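Local coordinates for Lmo1076 protein (Listeria monocytogenes serovar 1/2a, PDB 5JQC) that is a putative secreted autolysin, probably a cell-wall hydrolase with amidase activity, represented here by a part with three SH3-like GW modules, at residues D26-K31 against V95-A100; K64-G69 against W76-L81; W121-G126 against I168-A173. One frame throughout, in Å; residues are numbered along the deposited sequence.

Interaction 1. Residues D26-K31 against V95-A100; sequences DAKVVK and VYYPKA. With PEG (di(hydroxyethyl)ether), chain H.
Lys28 and Val95 face each other as a hydrogen-bonded antiparallel pair: each backbone N donates to the other's carbonyl, with Val95 N 2.8 Å from Lys28 O. One step along, Ala27 and Tyr96 make the non-hydrogen-bonded pair, their CA atoms 4.0 Å apart, and Tyr97 N then closes on Asp26 O at 2.9 Å. On the face carrying Ala27 and Tyr96, the alanine methyl approaches the tyrosine ring obliquely, Ala27 CB lying 3.6 Å from Tyr96 CD1, while the Tyr96 hydroxyl reaches on to Glu68. Here the short strand 94-96 returns to lie beside strand 19-29, the first of the sheet along the chain, and so forms one border of the five-stranded antiparallel sheet in this GW module, a member of the SH3 clan. Just beyond that short strand, Tyr97 brings its ring alongside strand 19-29. Its CG stands anti to the carbonyl carbon (chi1 -71°), which brings the ring edge against the peptide between Asp26 and Ala27, with Tyr97 CD2 3.8 Å from Ala27 N. The phenol oxygen is hydrogen-bonded to the Asp62 carboxylate, and the aliphatic stem of Lys28 crosses close to it. Lys28 starts out extended and then bends at chi3 (77°), and this kink delivers its ammonium to a bound di(hydroxyethyl)ether. All three oxygens of that molecule accept from Lys28 NZ, ether O1 lying nearest to it at 2.6 Å, so one charged group grips the whole ether chain; O4 also gives a weak bond to Tyr97 OH. Beside the lysine, Val30 CG2 meets Val95 CG2 at 3.6 Å, an apolar contact at the margin of the pairing. Near the aspartate, a water accepts from Asp26 N and lies within hydrogen-bonding distance of Tyr97 O.

Interaction 2. Residues K64-G69 against W76-L81; sequences KILKEG and WVQFSL
Gly69 and Trp76 exchange backbone hydrogen bonds, Gly69 N to Trp76 O and Trp76 N to Gly69 O both spanning 2.8 Å, and Lys64 and Ser80 do likewise at the other end. Between them the pairing slips by one residue. Gln78 O accepts from Leu66 N at 2.8 Å, yet Gln78 N donates to Lys67 O at 2.9 Å, so two residues stand opposite one. The Gln78 side chain, its CG anti to the backbone N (chi1 178°), extends alongside Lys67, pointing the same way. Gln78 OE1 is buried without a polar partner, sitting among carbons, 3.3 Å from Leu66 CB. Lys67 NZ turns instead to Asn22. On the face that carries Ile65, Glu68, Val77 and Phe79, the packing is mainly apolar: Ile65 CD1 rests 3.6 Å from Phe79 CB, and Ile65 CG2 meets Val77. The stem of Glu68 lies beside Val77, Glu68 CG 3.7 Å from Val77 CG1, while its carboxylate forms a salt bridge with Lys91. The Phe79 ring leads away to edge-to-face contacts with Phe94 and Tyr58. Strands 62-71 and 74-81 form a beta hairpin of the SH3-like GW module, and Leu66 and Lys67 opposite Gln78, with Leu66 psi at -38°, make a classic beta bulge in it.

Interaction 3. Residues W121-G126 against I168-A173; sequences WSEVPG and IGWLDA
Trp121 and Trp170 meet in a single antiparallel bridge, Trp170 N lying 2.7 Å from Trp121 O and Trp121 N 3.0 Å from Trp170 O, after which the chain from Ser122 onward leaves the strand and passes over the Trp170 indole. Gly169, just before, is in an extended conformation with positive phi, and without a side chain its CA comes within 3.3 Å of Trp121 O. The Trp170 indole does most of the work. With CG anti to the carbonyl carbon (chi1 -67°), the ring is directed at the loop, and the backbone at Glu123 and Val124 lies across one of its faces, offset toward the rim. Over that same face Val124 CG2 makes a CH-pi contact, 3.9 Å from the centroid of the Trp170 six-membered ring and 19° off its normal. Trp121 O lies in the plane of the Trp170 ring, at its edge. Ser122 O approaches Trp170 CD1 obliquely, at 3.4 Å. The Trp121 indole turns away from the other segment, and Pro125 CB sits 3.7 Å above the centre of one face of it. Ser122 OG is hydrogen-bonded to the backbone N of Lys131, which ties the loop to the chain ahead. Gly169 and Trp170 match the Gly-Trp dipeptide for which GW modules are named, and here that dipeptide packs a connecting loop against an outer strand of the SH3-like sheet.

In the fold
Interactions 1 and 2 belong to the first GW module and share one sheet, in which strands 19-29 and 62-71 are neighbours; their centres are about 12 Å apart. Along the chain interaction 2 is nested within the loop that interaction 1 closes, and a Tyr96-Glu68 bond joins the two. Interaction 3 follows in series in the second module, its centre about 18 Å from that of interaction 1 and 28 Å from that of interaction 2. Gly126 O packs on Tyr97 and Pro98, and Val124 on Ala100, so the chain leaving the first module touches a loop of the second. The first two modules thus touch through this connection, in a chain that is elongated overall.

Interaction 1. Residues D26-K31 against V95-A100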
ATOM      1  N   ASP A  26       2.183   4.399 -18.731  1.00 58.33           N
ATOM      2  CA  ASP A  26       1.148   3.502 -19.217  1.00 60.94           C
ATOM      3  C   ASP A  26      -0.085   4.315 -19.584  1.00 60.07           C
ATOM      4  O   ASP A  26      -0.391   5.331 -18.949  1.00 58.59           O
ATOM      5  CB  ASP A  26       0.796   2.450 -18.165  1.00 68.10           C
ATOM      6  CG  ASP A  26       1.954   1.524 -17.878  1.00 75.31           C
ATOM      7  OD1 ASP A  26       2.186   0.609 -18.702  1.00 76.61           O
ATOM      8  OD2 ASP A  26       2.641   1.729 -16.850  1.00 74.97           O
ATOM      9  N   ALA A  27      -0.793   3.871 -20.615  1.00 59.49           N
ATOM     10  CA  ALA A  27      -1.989   4.586 -21.019  1.00 59.79           C
ATOM     11  C   ALA A  27      -2.926   3.623 -21.723  1.00 66.20           C
ATOM     12  O   ALA A  27      -2.520   2.547 -22.179  1.00 67.39           O
ATOM     13  CB  ALA A  27      -1.652   5.767 -21.928  1.00 60.51           C
ATOM     14  N   LYS A  28      -4.186   4.033 -21.810  1.00 69.24           N
ATOM     15  CA  LYS A  28      -5.196   3.330 -22.582  1.00 70.16           C
ATOM     16  C   LYS A  28      -5.621   4.207 -23.749  1.00 72.26           C
ATOM     17  O   LYS A  28      -6.019   5.361 -23.550  1.00 74.32           O
ATOM     18  CB  LYS A  28      -6.419   2.978 -21.723  1.00 69.51           C
ATOM     19  CG  LYS A  28      -7.309   1.938 -22.374  1.00 71.76           C
ATOM     20  CD  LYS A  28      -8.466   1.525 -21.487  1.00 77.48           C
ATOM     21  CE  LYS A  28      -9.559   2.575 -21.476  1.00 78.67           C
ATOM     22  NZ  LYS A  28     -10.739   2.118 -20.688  1.00 79.14           N
ATOM     23  N   VAL A  29      -5.537   3.657 -24.961  1.00 69.72           N
ATOM     24  CA  VAL A  29      -6.114   4.307 -26.133  1.00 71.89           C
ATOM     25  C   VAL A  29      -7.631   4.359 -25.987  1.00 69.42           C
ATOM     26  O   VAL A  29      -8.282   3.340 -25.729  1.00 76.39           O
ATOM     27  CB  VAL A  29      -5.698   3.564 -27.411  1.00 74.79           C
ATOM     28  CG1 VAL A  29      -6.296   4.215 -28.625  1.00 75.68           C
ATOM     29  CG2 VAL A  29      -4.170   3.494 -27.529  1.00 78.26           C
ATOM     30  N   VAL A  30      -8.205   5.547 -26.151  1.00 66.75           N
ATOM     31  CA  VAL A  30      -9.638   5.754 -25.966  1.00 69.69           C
ATOM     32  C   VAL A  30     -10.173   6.592 -27.123  1.00 76.30           C
ATOM     33  O   VAL A  30      -9.657   7.687 -27.384  1.00 79.16           O
ATOM     34  CB  VAL A  30      -9.946   6.442 -24.627  1.00 65.82           C
ATOM     35  CG1 VAL A  30     -11.442   6.734 -24.514  1.00 61.02           C
ATOM     36  CG2 VAL A  30      -9.466   5.584 -23.474  1.00 66.08           C
ATOM     37  N   LYS A  31     -11.208   6.085 -27.802  1.00 73.07           N
ATOM     38  CA  LYS A  31     -11.948   6.819 -28.832  1.00 69.03           C
ATOM     39  C   LYS A  31     -10.995   7.471 -29.828  1.00 73.50           C
ATOM     40  O   LYS A  31     -11.028   8.680 -30.066  1.00 71.85           O
ATOM     41  CB  LYS A  31     -12.875   7.861 -28.203  1.00 58.63           C
ATOM     42  N   VAL A  95      -5.555   7.998 -22.734  1.00 60.88           N
ATOM     43  CA  VAL A  95      -5.766   8.300 -21.313  1.00 60.22           C
ATOM     44  C   VAL A  95      -4.614   7.691 -20.512  1.00 61.34           C
ATOM     45  O   VAL A  95      -4.495   6.461 -20.418  1.00 63.37           O
ATOM     46  CB  VAL A  95      -7.112   7.773 -20.806  1.00 60.31           C
ATOM     47  CG1 VAL A  95      -7.277   8.095 -19.333  1.00 59.42           C
ATOM     48  CG2 VAL A  95      -8.265   8.392 -21.601  1.00 61.69           C
ATOM     49  N   TYR A  96      -3.767   8.545 -19.933  1.00 58.42           N
ATOM     50  CA  TYR A  96      -2.628   8.066 -19.160  1.00 57.79           C
ATOM     51  C   TYR A  96      -3.088   7.560 -17.801  1.00 64.07           C
ATOM     52  O   TYR A  96      -3.926   8.187 -17.140  1.00 64.16           O
ATOM     53  CB  TYR A  96      -1.591   9.173 -18.942  1.00 52.60           C
ATOM     54  CG  TYR A  96      -0.747   9.543 -20.139  1.00 53.38           C
ATOM     55  CD1 TYR A  96      -1.189   9.312 -21.439  1.00 51.92           C
ATOM     56  CD2 TYR A  96       0.500  10.133 -19.963  1.00 56.46           C
ATOM     57  CE1 TYR A  96      -0.411   9.660 -22.525  1.00 55.17           C
ATOM     58  CE2 TYR A  96       1.294  10.484 -21.043  1.00 54.81           C
ATOM     59  CZ  TYR A  96       0.836  10.242 -22.323  1.00 57.79           C
ATOM     60  OH  TYR A  96       1.612  10.588 -23.409  1.00 61.26           O
ATOM     61  N   TYR A  97      -2.523   6.424 -17.379  1.00 59.62           N
ATOM     62  CA  TYR A  97      -2.747   5.950 -16.021  1.00 56.70           C
ATOM     63  C   TYR A  97      -1.869   6.729 -15.044  1.00 55.02           C
ATOM     64  O   TYR A  97      -0.685   6.952 -15.310  1.00 65.01           O
ATOM     65  CB  TYR A  97      -2.429   4.468 -15.905  1.00 57.18           C
ATOM     66  CG  TYR A  97      -3.414   3.549 -16.590  1.00 61.47           C
ATOM     67  CD1 TYR A  97      -4.665   3.298 -16.040  1.00 64.97           C
ATOM     68  CD2 TYR A  97      -3.075   2.899 -17.765  1.00 61.27           C
ATOM     69  CE1 TYR A  97      -5.556   2.439 -16.662  1.00 63.00           C
ATOM     70  CE2 TYR A  97      -3.960   2.043 -18.388  1.00 64.10           C
ATOM     71  CZ  TYR A  97      -5.192   1.817 -17.837  1.00 63.12           C
ATOM     72  OH  TYR A  97      -6.059   0.968 -18.481  1.00 66.97           O
ATOM     73  N   PRO A  98      -2.419   7.159 -13.919  1.00 51.85           N
ATOM     74  CA  PRO A  98      -1.587   7.749 -12.871  1.00 52.83           C
ATOM     75  C   PRO A  98      -0.731   6.671 -12.235  1.00 53.96           C
ATOM     76  O   PRO A  98      -1.073   5.488 -12.262  1.00 58.66           O
ATOM     77  CB  PRO A  98      -2.620   8.283 -11.878  1.00 50.02           C
ATOM     78  CG  PRO A  98      -3.732   7.290 -12.009  1.00 48.27           C
ATOM     79  CD  PRO A  98      -3.816   7.010 -13.487  1.00 51.27           C
ATOM     80  N   LYS A  99       0.387   7.087 -11.646  1.00 54.70           N
ATOM     81  CA  LYS A  99       1.277   6.170 -10.941  1.00 52.28           C
ATOM     82  C   LYS A  99       1.152   6.369  -9.434  1.00 53.05           C
ATOM     83  O   LYS A  99       0.902   7.483  -8.961  1.00 53.93           O
ATOM     84  CB  LYS A  99       2.734   6.378 -11.366  1.00 54.43           C
ATOM     85  CG  LYS A  99       3.028   6.113 -12.852  1.00 53.90           C
ATOM     86  CD  LYS A  99       4.463   6.528 -13.203  1.00 50.25           C
ATOM     87  CE  LYS A  99       4.837   6.156 -14.632  1.00 52.17           C
ATOM     88  NZ  LYS A  99       6.217   6.595 -14.971  1.00 58.22           N
ATOM     89  N   ALA A 100       1.318   5.278  -8.684  1.00 53.57           N
ATOM     90  CA  ALA A 100       1.361   5.373  -7.235  1.00 48.90           C
ATOM     91  C   ALA A 100       2.635   6.084  -6.815  1.00 51.65           C
ATOM     92  O   ALA A 100       3.693   5.888  -7.415  1.00 57.13           O
ATOM     93  CB  ALA A 100       1.321   3.984  -6.603  1.00 48.75           C
TER
HETATM   94  C1  PEG H 507     -11.864   5.471 -19.997  1.00 95.57           C
HETATM   95  O1  PEG H 507     -12.203   4.258 -20.682  1.00102.66           O
HETATM   96  C2  PEG H 507     -10.488   5.364 -19.343  1.00 91.97           C
HETATM   97  O2  PEG H 507     -10.411   4.172 -18.560  1.00 94.43           O
HETATM   98  C3  PEG H 507      -9.143   3.962 -17.932  1.00 96.46           C
HETATM   99  C4  PEG H 507      -9.215   2.730 -17.027  1.00 99.17           C
HETATM  100  O4  PEG H 507      -9.365   1.537 -17.811  1.00102.21           O
HETATM  101  O   HOH W   1       1.752   6.005 -16.585  1.00 54.19           O

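Interaction 2. Residues K64-G69 against W76-L81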
ATOM      1  N   LYS A  64       2.159   1.326 -23.812  1.00 63.16           N
ATOM      2  CA  LYS A  64       3.269   2.001 -23.161  1.00 65.13           C
ATOM      3  C   LYS A  64       3.622   3.232 -23.983  1.00 60.98           C
ATOM      4  O   LYS A  64       3.700   3.154 -25.212  1.00 62.21           O
ATOM      5  CB  LYS A  64       4.478   1.065 -23.048  1.00 70.40           C
ATOM      6  CG  LYS A  64       4.247  -0.212 -22.225  1.00 78.74           C
ATOM      7  CD  LYS A  64       4.747  -0.050 -20.791  1.00 83.86           C
ATOM      8  CE  LYS A  64       4.734  -1.369 -20.030  1.00 88.61           C
ATOM      9  NZ  LYS A  64       5.433  -1.250 -18.717  1.00 88.46           N
ATOM     10  N   ILE A  65       3.837   4.359 -23.317  1.00 57.87           N
ATOM     11  CA  ILE A  65       4.204   5.590 -24.001  1.00 56.77           C
ATOM     12  C   ILE A  65       5.688   5.804 -23.779  1.00 60.82           C
ATOM     13  O   ILE A  65       6.143   5.905 -22.633  1.00 59.71           O
ATOM     14  CB  ILE A  65       3.386   6.791 -23.506  1.00 56.79           C
ATOM     15  CG1 ILE A  65       1.889   6.509 -23.636  1.00 55.75           C
ATOM     16  CG2 ILE A  65       3.752   8.040 -24.294  1.00 55.04           C
ATOM     17  CD1 ILE A  65       1.423   6.295 -25.065  1.00 55.25           C
ATOM     18  N   LEU A  66       6.435   5.896 -24.881  1.00 63.78           N
ATOM     19  CA  LEU A  66       7.890   5.944 -24.875  1.00 62.49           C
ATOM     20  C   LEU A  66       8.454   7.335 -25.133  1.00 56.36           C
ATOM     21  O   LEU A  66       9.481   7.703 -24.552  1.00 52.12           O
ATOM     22  CB  LEU A  66       8.445   4.978 -25.928  1.00 63.73           C
ATOM     23  CG  LEU A  66       8.430   3.466 -25.675  1.00 61.27           C
ATOM     24  CD1 LEU A  66       7.033   2.886 -25.764  1.00 63.74           C
ATOM     25  CD2 LEU A  66       9.352   2.807 -26.692  1.00 69.93           C
ATOM     26  N   LYS A  67       7.835   8.110 -26.016  1.00 54.03           N
ATOM     27  CA  LYS A  67       8.349   9.426 -26.362  1.00 53.73           C
ATOM     28  C   LYS A  67       7.170  10.351 -26.597  1.00 49.29           C
ATOM     29  O   LYS A  67       6.064   9.902 -26.909  1.00 49.42           O
ATOM     30  CB  LYS A  67       9.215   9.426 -27.630  1.00 55.18           C
ATOM     31  CG  LYS A  67      10.379   8.444 -27.688  1.00 59.63           C
ATOM     32  CD  LYS A  67      11.114   8.611 -29.027  1.00 61.06           C
ATOM     33  CE  LYS A  67      12.170   7.520 -29.228  1.00 69.53           C
ATOM     34  NZ  LYS A  67      13.235   7.589 -28.195  1.00 71.73           N
ATOM     35  N   GLU A  68       7.420  11.651 -26.456  1.00 48.12           N
ATOM     36  CA  GLU A  68       6.455  12.671 -26.853  1.00 46.84           C
ATOM     37  C   GLU A  68       7.190  13.720 -27.662  1.00 52.66           C
ATOM     38  O   GLU A  68       8.351  14.015 -27.383  1.00 56.01           O
ATOM     39  CB  GLU A  68       5.777  13.346 -25.661  1.00 48.03           C
ATOM     40  CG  GLU A  68       5.263  12.386 -24.608  1.00 58.15           C
ATOM     41  CD  GLU A  68       4.258  13.045 -23.674  1.00 68.70           C
ATOM     42  OE1 GLU A  68       4.081  14.280 -23.795  1.00 71.41           O
ATOM     43  OE2 GLU A  68       3.655  12.327 -22.831  1.00 70.40           O
ATOM     44  N   GLY A  69       6.502  14.294 -28.646  1.00 56.33           N
ATOM     45  CA  GLY A  69       7.050  15.361 -29.468  1.00 57.25           C
ATOM     46  C   GLY A  69       5.960  16.329 -29.888  1.00 57.33           C
ATOM     47  O   GLY A  69       4.816  15.919 -30.129  1.00 62.00           O
ATOM     48  N   TRP A  76       2.372  14.627 -30.394  1.00 52.80           N
ATOM     49  CA  TRP A  76       2.324  13.232 -30.813  1.00 55.02           C
ATOM     50  C   TRP A  76       3.188  12.389 -29.880  1.00 54.46           C
ATOM     51  O   TRP A  76       4.278  12.816 -29.486  1.00 59.25           O
ATOM     52  CB  TRP A  76       2.784  13.094 -32.279  1.00 54.74           C
ATOM     53  CG  TRP A  76       1.658  13.413 -33.201  1.00 56.51           C
ATOM     54  CD1 TRP A  76       0.804  12.524 -33.789  1.00 58.04           C
ATOM     55  CD2 TRP A  76       1.197  14.717 -33.573  1.00 53.43           C
ATOM     56  NE1 TRP A  76      -0.145  13.191 -34.519  1.00 55.84           N
ATOM     57  CE2 TRP A  76       0.075  14.539 -34.406  1.00 53.35           C
ATOM     58  CE3 TRP A  76       1.636  16.017 -33.297  1.00 53.86           C
ATOM     59  CZ2 TRP A  76      -0.610  15.611 -34.975  1.00 51.50           C
ATOM     60  CZ3 TRP A  76       0.950  17.079 -33.858  1.00 53.97           C
ATOM     61  CH2 TRP A  76      -0.162  16.870 -34.687  1.00 52.11           C
ATOM     62  N   VAL A  77       2.702  11.196 -29.525  1.00 53.16           N
ATOM     63  CA  VAL A  77       3.412  10.310 -28.607  1.00 54.63           C
ATOM     64  C   VAL A  77       3.653   8.954 -29.268  1.00 58.26           C
ATOM     65  O   VAL A  77       2.794   8.429 -29.986  1.00 59.96           O
ATOM     66  CB  VAL A  77       2.648  10.153 -27.266  1.00 51.24           C
ATOM     67  CG1 VAL A  77       2.343  11.517 -26.665  1.00 45.31           C
ATOM     68  CG2 VAL A  77       1.371   9.349 -27.421  1.00 49.64           C
ATOM     69  N   GLN A  78       4.838   8.386 -29.020  1.00 57.26           N
ATOM     70  CA  GLN A  78       5.214   7.074 -29.550  1.00 59.33           C
ATOM     71  C   GLN A  78       4.796   5.984 -28.570  1.00 59.58           C
ATOM     72  O   GLN A  78       5.375   5.871 -27.486  1.00 57.76           O
ATOM     73  CB  GLN A  78       6.726   6.987 -29.807  1.00 57.65           C
ATOM     74  CG  GLN A  78       7.183   5.618 -30.306  1.00 56.95           C
ATOM     75  CD  GLN A  78       8.687   5.397 -30.204  1.00 63.74           C
ATOM     76  OE1 GLN A  78       9.268   5.505 -29.129  1.00 68.91           O
ATOM     77  NE2 GLN A  78       9.319   5.083 -31.329  1.00 63.95           N
ATOM     78  N   PHE A  79       3.814   5.173 -28.959  1.00 63.54           N
ATOM     79  CA  PHE A  79       3.267   4.125 -28.116  1.00 66.08           C
ATOM     80  C   PHE A  79       3.629   2.750 -28.657  1.00 75.25           C
ATOM     81  O   PHE A  79       3.912   2.579 -29.847  1.00 79.89           O
ATOM     82  CB  PHE A  79       1.747   4.218 -28.015  1.00 71.30           C
ATOM     83  CG  PHE A  79       1.038   3.929 -29.310  1.00 72.31           C
ATOM     84  CD1 PHE A  79       1.115   4.817 -30.374  1.00 69.07           C
ATOM     85  CD2 PHE A  79       0.284   2.777 -29.463  1.00 72.27           C
ATOM     86  CE1 PHE A  79       0.469   4.555 -31.558  1.00 67.19           C
ATOM     87  CE2 PHE A  79      -0.372   2.517 -30.655  1.00 68.87           C
ATOM     88  CZ  PHE A  79      -0.273   3.409 -31.699  1.00 68.81           C
ATOM     89  N   SER A  80       3.568   1.758 -27.767  1.00 74.56           N
ATOM     90  CA  SER A  80       3.911   0.379 -28.077  1.00 76.62           C
ATOM     91  C   SER A  80       2.859  -0.559 -27.507  1.00 74.95           C
ATOM     92  O   SER A  80       2.425  -0.398 -26.361  1.00 72.57           O
ATOM     93  CB  SER A  80       5.278   0.014 -27.501  1.00 82.26           C
ATOM     94  OG  SER A  80       5.215  -0.047 -26.082  1.00 83.80           O
ATOM     95  N   LEU A  81       2.460  -1.542 -28.306  1.00 76.96           N
ATOM     96  CA  LEU A  81       1.498  -2.553 -27.888  1.00 78.97           C
ATOM     97  C   LEU A  81       2.243  -3.853 -27.615  1.00 82.64           C
ATOM     98  O   LEU A  81       2.897  -4.398 -28.513  1.00 82.05           O
ATOM     99  CB  LEU A  81       0.418  -2.757 -28.948  1.00 73.85           C
ATOM    100  CG  LEU A  81      -0.638  -3.772 -28.530  1.00 71.70           C
ATOM    101  CD1 LEU A  81      -1.297  -3.328 -27.239  1.00 74.05           C
ATOM    102  CD2 LEU A  81      -1.653  -3.948 -29.634  1.00 74.00           C
TER

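Interaction 3. Residues W121-G126 against I168-A173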
ATOM      1  N   TRP A 121      -8.543  -4.415  -3.958  1.00 49.32           N
ATOM      2  CA  TRP A 121      -7.982  -4.115  -5.262  1.00 55.03           C
ATOM      3  C   TRP A 121      -6.780  -4.993  -5.545  1.00 57.16           C
ATOM      4  O   TRP A 121      -6.092  -5.441  -4.622  1.00 59.20           O
ATOM      5  CB  TRP A 121      -7.562  -2.645  -5.360  1.00 53.94           C
ATOM      6  CG  TRP A 121      -8.699  -1.683  -5.175  1.00 54.43           C
ATOM      7  CD1 TRP A 121      -9.182  -1.194  -3.991  1.00 55.68           C
ATOM      8  CD2 TRP A 121      -9.492  -1.083  -6.207  1.00 58.62           C
ATOM      9  NE1 TRP A 121     -10.227  -0.334  -4.225  1.00 56.15           N
ATOM     10  CE2 TRP A 121     -10.436  -0.247  -5.578  1.00 56.19           C
ATOM     11  CE3 TRP A 121      -9.500  -1.179  -7.600  1.00 61.31           C
ATOM     12  CZ2 TRP A 121     -11.373   0.497  -6.298  1.00 56.89           C
ATOM     13  CZ3 TRP A 121     -10.430  -0.446  -8.309  1.00 59.11           C
ATOM     14  CH2 TRP A 121     -11.353   0.382  -7.658  1.00 56.84           C
ATOM     15  N   SER A 122      -6.509  -5.198  -6.842  1.00 58.38           N
ATOM     16  CA  SER A 122      -5.326  -5.946  -7.271  1.00 60.28           C
ATOM     17  C   SER A 122      -4.095  -5.068  -7.445  1.00 66.09           C
ATOM     18  O   SER A 122      -2.972  -5.585  -7.471  1.00 72.40           O
ATOM     19  CB  SER A 122      -5.604  -6.682  -8.585  1.00 59.20           C
ATOM     20  OG  SER A 122      -5.768  -5.771  -9.657  1.00 63.01           O
ATOM     21  N   GLU A 123      -4.273  -3.759  -7.588  1.00 62.33           N
ATOM     22  CA  GLU A 123      -3.175  -2.807  -7.507  1.00 60.47           C
ATOM     23  C   GLU A 123      -3.693  -1.577  -6.785  1.00 58.84           C
ATOM     24  O   GLU A 123      -4.896  -1.443  -6.541  1.00 57.69           O
ATOM     25  CB  GLU A 123      -2.636  -2.416  -8.893  1.00 63.47           C
ATOM     26  CG  GLU A 123      -2.328  -3.574  -9.811  1.00 69.66           C
ATOM     27  CD  GLU A 123      -1.004  -4.209  -9.503  1.00 76.43           C
ATOM     28  OE1 GLU A 123      -0.230  -3.615  -8.714  1.00 77.59           O
ATOM     29  OE2 GLU A 123      -0.738  -5.295 -10.057  1.00 76.74           O
ATOM     30  N   VAL A 124      -2.782  -0.664  -6.455  1.00 55.46           N
ATOM     31  CA  VAL A 124      -3.182   0.669  -6.016  1.00 54.56           C
ATOM     32  C   VAL A 124      -4.252   1.153  -6.994  1.00 54.88           C
ATOM     33  O   VAL A 124      -4.048   1.104  -8.215  1.00 60.68           O
ATOM     34  CB  VAL A 124      -1.981   1.626  -5.949  1.00 51.71           C
ATOM     35  CG1 VAL A 124      -2.448   3.009  -5.540  1.00 50.15           C
ATOM     36  CG2 VAL A 124      -0.964   1.115  -4.982  1.00 53.62           C
ATOM     37  N   PRO A 125      -5.420   1.562  -6.517  1.00 56.68           N
ATOM     38  CA  PRO A 125      -6.529   1.845  -7.434  1.00 57.27           C
ATOM     39  C   PRO A 125      -6.219   3.008  -8.366  1.00 52.90           C
ATOM     40  O   PRO A 125      -5.622   4.009  -7.964  1.00 55.30           O
ATOM     41  CB  PRO A 125      -7.700   2.167  -6.499  1.00 55.74           C
ATOM     42  CG  PRO A 125      -7.119   2.277  -5.118  1.00 55.50           C
ATOM     43  CD  PRO A 125      -5.839   1.539  -5.107  1.00 55.14           C
ATOM     44  N   GLY A 126      -6.634   2.861  -9.626  1.00 54.18           N
ATOM     45  CA  GLY A 126      -6.425   3.848 -10.666  1.00 57.81           C
ATOM     46  C   GLY A 126      -5.152   3.630 -11.458  1.00 59.17           C
ATOM     47  O   GLY A 126      -5.033   4.133 -12.584  1.00 62.66           O
ATOM     48  N   ILE A 168      -3.305 -11.155  -0.742  1.00 59.10           N
ATOM     49  CA  ILE A 168      -4.704 -10.975  -1.124  1.00 56.72           C
ATOM     50  C   ILE A 168      -4.877  -9.845  -2.128  1.00 59.11           C
ATOM     51  O   ILE A 168      -5.650  -9.956  -3.083  1.00 61.04           O
ATOM     52  CB  ILE A 168      -5.554 -10.732   0.132  1.00 58.46           C
ATOM     53  CG1 ILE A 168      -5.368 -11.895   1.105  1.00 58.11           C
ATOM     54  CG2 ILE A 168      -7.005 -10.586  -0.245  1.00 56.76           C
ATOM     55  CD1 ILE A 168      -5.837 -13.226   0.544  1.00 58.62           C
ATOM     56  N   GLY A 169      -4.187  -8.738  -1.920  1.00 64.11           N
ATOM     57  CA  GLY A 169      -4.435  -7.566  -2.743  1.00 63.90           C
ATOM     58  C   GLY A 169      -4.063  -6.305  -1.987  1.00 60.79           C
ATOM     59  O   GLY A 169      -3.160  -6.314  -1.147  1.00 64.43           O
ATOM     60  N   TRP A 170      -4.776  -5.234  -2.308  1.00 53.23           N
ATOM     61  CA  TRP A 170      -4.507  -3.917  -1.767  1.00 46.18           C
ATOM     62  C   TRP A 170      -5.746  -3.375  -1.077  1.00 53.90           C
ATOM     63  O   TRP A 170      -6.872  -3.484  -1.590  1.00 57.83           O
ATOM     64  CB  TRP A 170      -4.060  -2.952  -2.867  1.00 48.57           C
ATOM     65  CG  TRP A 170      -2.713  -3.281  -3.486  1.00 52.51           C
ATOM     66  CD1 TRP A 170      -2.448  -4.237  -4.437  1.00 52.75           C
ATOM     67  CD2 TRP A 170      -1.468  -2.618  -3.235  1.00 50.44           C
ATOM     68  NE1 TRP A 170      -1.122  -4.209  -4.784  1.00 52.62           N
ATOM     69  CE2 TRP A 170      -0.494  -3.230  -4.056  1.00 51.36           C
ATOM     70  CE3 TRP A 170      -1.077  -1.573  -2.391  1.00 49.25           C
ATOM     71  CZ2 TRP A 170       0.835  -2.829  -4.059  1.00 50.52           C
ATOM     72  CZ3 TRP A 170       0.247  -1.185  -2.390  1.00 49.01           C
ATOM     73  CH2 TRP A 170       1.184  -1.804  -3.223  1.00 51.11           C
ATOM     74  N   LEU A 171      -5.531  -2.769   0.079  1.00 50.87           N
ATOM     75  CA  LEU A 171      -6.626  -2.298   0.902  1.00 50.64           C
ATOM     76  C   LEU A 171      -6.192  -1.000   1.556  1.00 49.26           C
ATOM     77  O   LEU A 171      -5.021  -0.839   1.906  1.00 50.27           O
ATOM     78  CB  LEU A 171      -6.996  -3.365   1.948  1.00 48.11           C
ATOM     79  CG  LEU A 171      -8.152  -3.081   2.904  1.00 47.60           C
ATOM     80  CD1 LEU A 171      -9.425  -2.921   2.122  1.00 43.85           C
ATOM     81  CD2 LEU A 171      -8.287  -4.200   3.941  1.00 46.89           C
ATOM     82  N   ASP A 172      -7.120  -0.066   1.694  1.00 43.13           N
ATOM     83  CA  ASP A 172      -6.765   1.219   2.278  1.00 46.63           C
ATOM     84  C   ASP A 172      -6.199   1.012   3.682  1.00 52.67           C
ATOM     85  O   ASP A 172      -6.748   0.261   4.489  1.00 57.31           O
ATOM     86  CB  ASP A 172      -7.990   2.135   2.296  1.00 46.85           C
ATOM     87  CG  ASP A 172      -7.656   3.588   2.647  1.00 51.74           C
ATOM     88  OD1 ASP A 172      -7.238   3.847   3.801  1.00 49.91           O
ATOM     89  OD2 ASP A 172      -7.887   4.482   1.790  1.00 56.20           O
ATOM     90  N   ALA A 173      -5.060   1.651   3.950  1.00 54.79           N
ATOM     91  CA  ALA A 173      -4.393   1.521   5.243  1.00 50.47           C
ATOM     92  C   ALA A 173      -5.301   1.850   6.424  1.00 51.19           C
ATOM     93  O   ALA A 173      -5.048   1.370   7.536  1.00 52.75           O
ATOM     94  CB  ALA A 173      -3.171   2.433   5.263  1.00 47.35           C
TER